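Local atomic coordinates of Glyoxalase/Bleomycin resistance protein (Bacillus cereus ATCC 14579, PDB entry 1XQA), a protein that is of uncertain function but binds a magnesium ion and belongs to the glyoxalase/bleomycin resistance/dioxygenase superfamily, possibly acting as a glyoxalase-like enzyme. Residues V39-D42 with F46-T49. Numbering follows the deposited sequence.
Sequences VMRD and FILT
The beta hairpin of strands 37-41 and 47-52 runs into its turn here, with M40 and L48 as the antiparallel hydrogen-bonded pair. M40 N gives its hydrogen to L48 O at 2.8 Å, and L48 N returns one to M40 O at 2.9 Å; both donors stand some 30° out of the carbonyl planes. Beyond the last bridge, R41 with I47, D42 N reaches F46 O in a longer bond of 3.3 Å. The D42 carboxylate then closes the loop: a chi1 of 73° brings it back across the turn to F46, where OD1 accepts from F46 N at 2.8 Å, met from above the carboxylate plane. OD1 also takes a weak bond from D44 N inside the turn. Strands 37-41 and 47-52 are the central pair of a four-stranded sheet in a vicinal-oxygen-chelate (VOC) fold, whose beta-alpha-beta-beta-beta module also contains helix 14-25. On the face toward that helix, selenomethionine M40, bent at chi2 and chi3, turns its end away from L48 to meet R18 and E22, while L48 packs on L21. The other face carries V39, R41, I47 and T49. There V39 CG1 meets I47 CG2 at 3.8 Å, and V39 CG2 lies alongside T49 CG2 at 3.9 Å, T49 OG1 being hydrogen-bonded to N8 ND2 on strand 6-11. R41, modelled in two conformers, runs beside I47 in one of them.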
ATOM      1  N   VAL A  39      -7.599   5.184 -11.593  1.00 21.26           N
ATOM      2  CA  VAL A  39      -6.554   4.834 -12.547  1.00 20.40           C
ATOM      3  C   VAL A  39      -5.347   4.392 -11.762  1.00 20.88           C
ATOM      4  O   VAL A  39      -4.791   5.181 -10.995  1.00 19.52           O
ATOM      5  CB  VAL A  39      -6.177   6.033 -13.423  1.00 20.44           C
ATOM      6  CG1 VAL A  39      -5.138   5.630 -14.458  1.00 20.67           C
ATOM      7  CG2 VAL A  39      -7.410   6.573 -14.102  1.00 20.35           C
HETATM    8  N   MSE A  40      -4.973   3.127 -11.930  1.00 21.81           N
HETATM    9  CA  MSE A  40      -3.801   2.573 -11.256  1.00 22.06           C
HETATM   10  C   MSE A  40      -2.671   2.385 -12.266  1.00 22.39           C
HETATM   11  O   MSE A  40      -2.919   2.136 -13.442  1.00 22.13           O
HETATM   12  CB  MSE A  40      -4.115   1.227 -10.592  1.00 22.36           C
HETATM   13  CG  MSE A  40      -5.468   1.150  -9.840  1.00 23.73           C
HETATM   14 SE   MSE A  40      -5.501   2.377  -8.325  1.00 29.80          SE
HETATM   15  CE  MSE A  40      -3.893   1.735  -7.349  1.00 24.20           C
ATOM     16  N   ARG A  41      -1.434   2.495 -11.784  0.50 22.55           N
ATOM     17  CA  ARG A  41      -0.228   2.356 -12.606  0.50 22.91           C
ATOM     18  C   ARG A  41       0.721   1.404 -11.915  0.50 22.82           C
ATOM     19  O   ARG A  41       0.808   1.416 -10.691  0.50 22.77           O
ATOM     20  CB  ARG A  41       0.508   3.690 -12.726  0.50 22.95           C
ATOM     21  CG  ARG A  41      -0.257   4.815 -13.383  0.50 24.08           C
ATOM     22  CD  ARG A  41       0.639   6.035 -13.512  0.50 26.65           C
ATOM     23  NE  ARG A  41       1.847   5.771 -14.293  0.50 27.58           N
ATOM     24  CZ  ARG A  41       1.937   5.930 -15.610  0.50 28.56           C
ATOM     25  NH1 ARG A  41       3.077   5.675 -16.235  0.50 29.37           N
ATOM     26  NH2 ARG A  41       0.888   6.340 -16.302  0.50 29.40           N
ATOM     27  N   ASP A  42       1.443   0.598 -12.692  1.00 23.12           N
ATOM     28  CA  ASP A  42       2.554  -0.170 -12.158  1.00 23.71           C
ATOM     29  C   ASP A  42       3.858   0.540 -12.478  1.00 24.78           C
ATOM     30  O   ASP A  42       3.856   1.604 -13.083  1.00 24.96           O
ATOM     31  CB  ASP A  42       2.541  -1.631 -12.648  1.00 24.06           C
ATOM     32  CG  ASP A  42       2.950  -1.793 -14.117  1.00 22.70           C
ATOM     33  OD1 ASP A  42       3.288  -0.804 -14.811  1.00 24.94           O
ATOM     34  OD2 ASP A  42       2.936  -2.953 -14.577  1.00 23.34           O
ATOM     35  N   PHE A  46       2.214   0.288 -17.164  1.00 24.17           N
ATOM     36  CA  PHE A  46       0.944  -0.350 -17.517  1.00 23.44           C
ATOM     37  C   PHE A  46      -0.168   0.399 -16.790  1.00 23.34           C
ATOM     38  O   PHE A  46       0.002   0.779 -15.621  1.00 23.68           O
ATOM     39  CB  PHE A  46       0.935  -1.826 -17.101  1.00 22.55           C
ATOM     40  CG  PHE A  46      -0.215  -2.620 -17.690  1.00 22.58           C
ATOM     41  CD1 PHE A  46      -0.057  -3.320 -18.883  1.00 21.16           C
ATOM     42  CD2 PHE A  46      -1.450  -2.679 -17.041  1.00 22.92           C
ATOM     43  CE1 PHE A  46      -1.118  -4.063 -19.418  1.00 21.57           C
ATOM     44  CE2 PHE A  46      -2.515  -3.408 -17.579  1.00 20.16           C
ATOM     45  CZ  PHE A  46      -2.345  -4.100 -18.763  1.00 20.17           C
ATOM     46  N   ILE A  47      -1.289   0.625 -17.475  1.00 22.93           N
ATOM     47  CA  ILE A  47      -2.430   1.329 -16.889  1.00 23.03           C
ATOM     48  C   ILE A  47      -3.565   0.363 -16.598  1.00 22.59           C
ATOM     49  O   ILE A  47      -4.170  -0.180 -17.516  1.00 22.59           O
ATOM     50  CB  ILE A  47      -2.987   2.433 -17.838  1.00 23.19           C
ATOM     51  CG1 ILE A  47      -1.875   3.373 -18.318  1.00 24.98           C
ATOM     52  CG2 ILE A  47      -4.176   3.199 -17.188  1.00 24.60           C
ATOM     53  CD1 ILE A  47      -1.292   4.204 -17.258  1.00 28.50           C
ATOM     54  N   LEU A  48      -3.875   0.184 -15.321  1.00 21.86           N
ATOM     55  CA  LEU A  48      -5.013  -0.635 -14.914  1.00 22.00           C
ATOM     56  C   LEU A  48      -6.095   0.262 -14.361  1.00 21.27           C
ATOM     57  O   LEU A  48      -5.936   0.816 -13.271  1.00 20.50           O
ATOM     58  CB  LEU A  48      -4.574  -1.636 -13.835  1.00 21.41           C
ATOM     59  CG  LEU A  48      -5.699  -2.444 -13.163  1.00 23.01           C
ATOM     60  CD1 LEU A  48      -6.287  -3.412 -14.144  1.00 25.17           C
ATOM     61  CD2 LEU A  48      -5.171  -3.183 -11.931  1.00 23.80           C
ATOM     62  N   THR A  49      -7.184   0.458 -15.105  1.00 20.89           N
ATOM     63  CA  THR A  49      -8.269   1.247 -14.569  1.00 20.84           C
ATOM     64  C   THR A  49      -9.314   0.345 -13.917  1.00 21.34           C
ATOM     65  O   THR A  49      -9.650  -0.727 -14.424  1.00 21.75           O
ATOM     66  CB  THR A  49      -8.904   2.158 -15.641  1.00 19.84           C
ATOM     67  OG1 THR A  49      -9.202   1.376 -16.802  1.00 22.44           O
ATOM     68  CG2 THR A  49      -7.941   3.225 -16.060  1.00 19.38           C
TER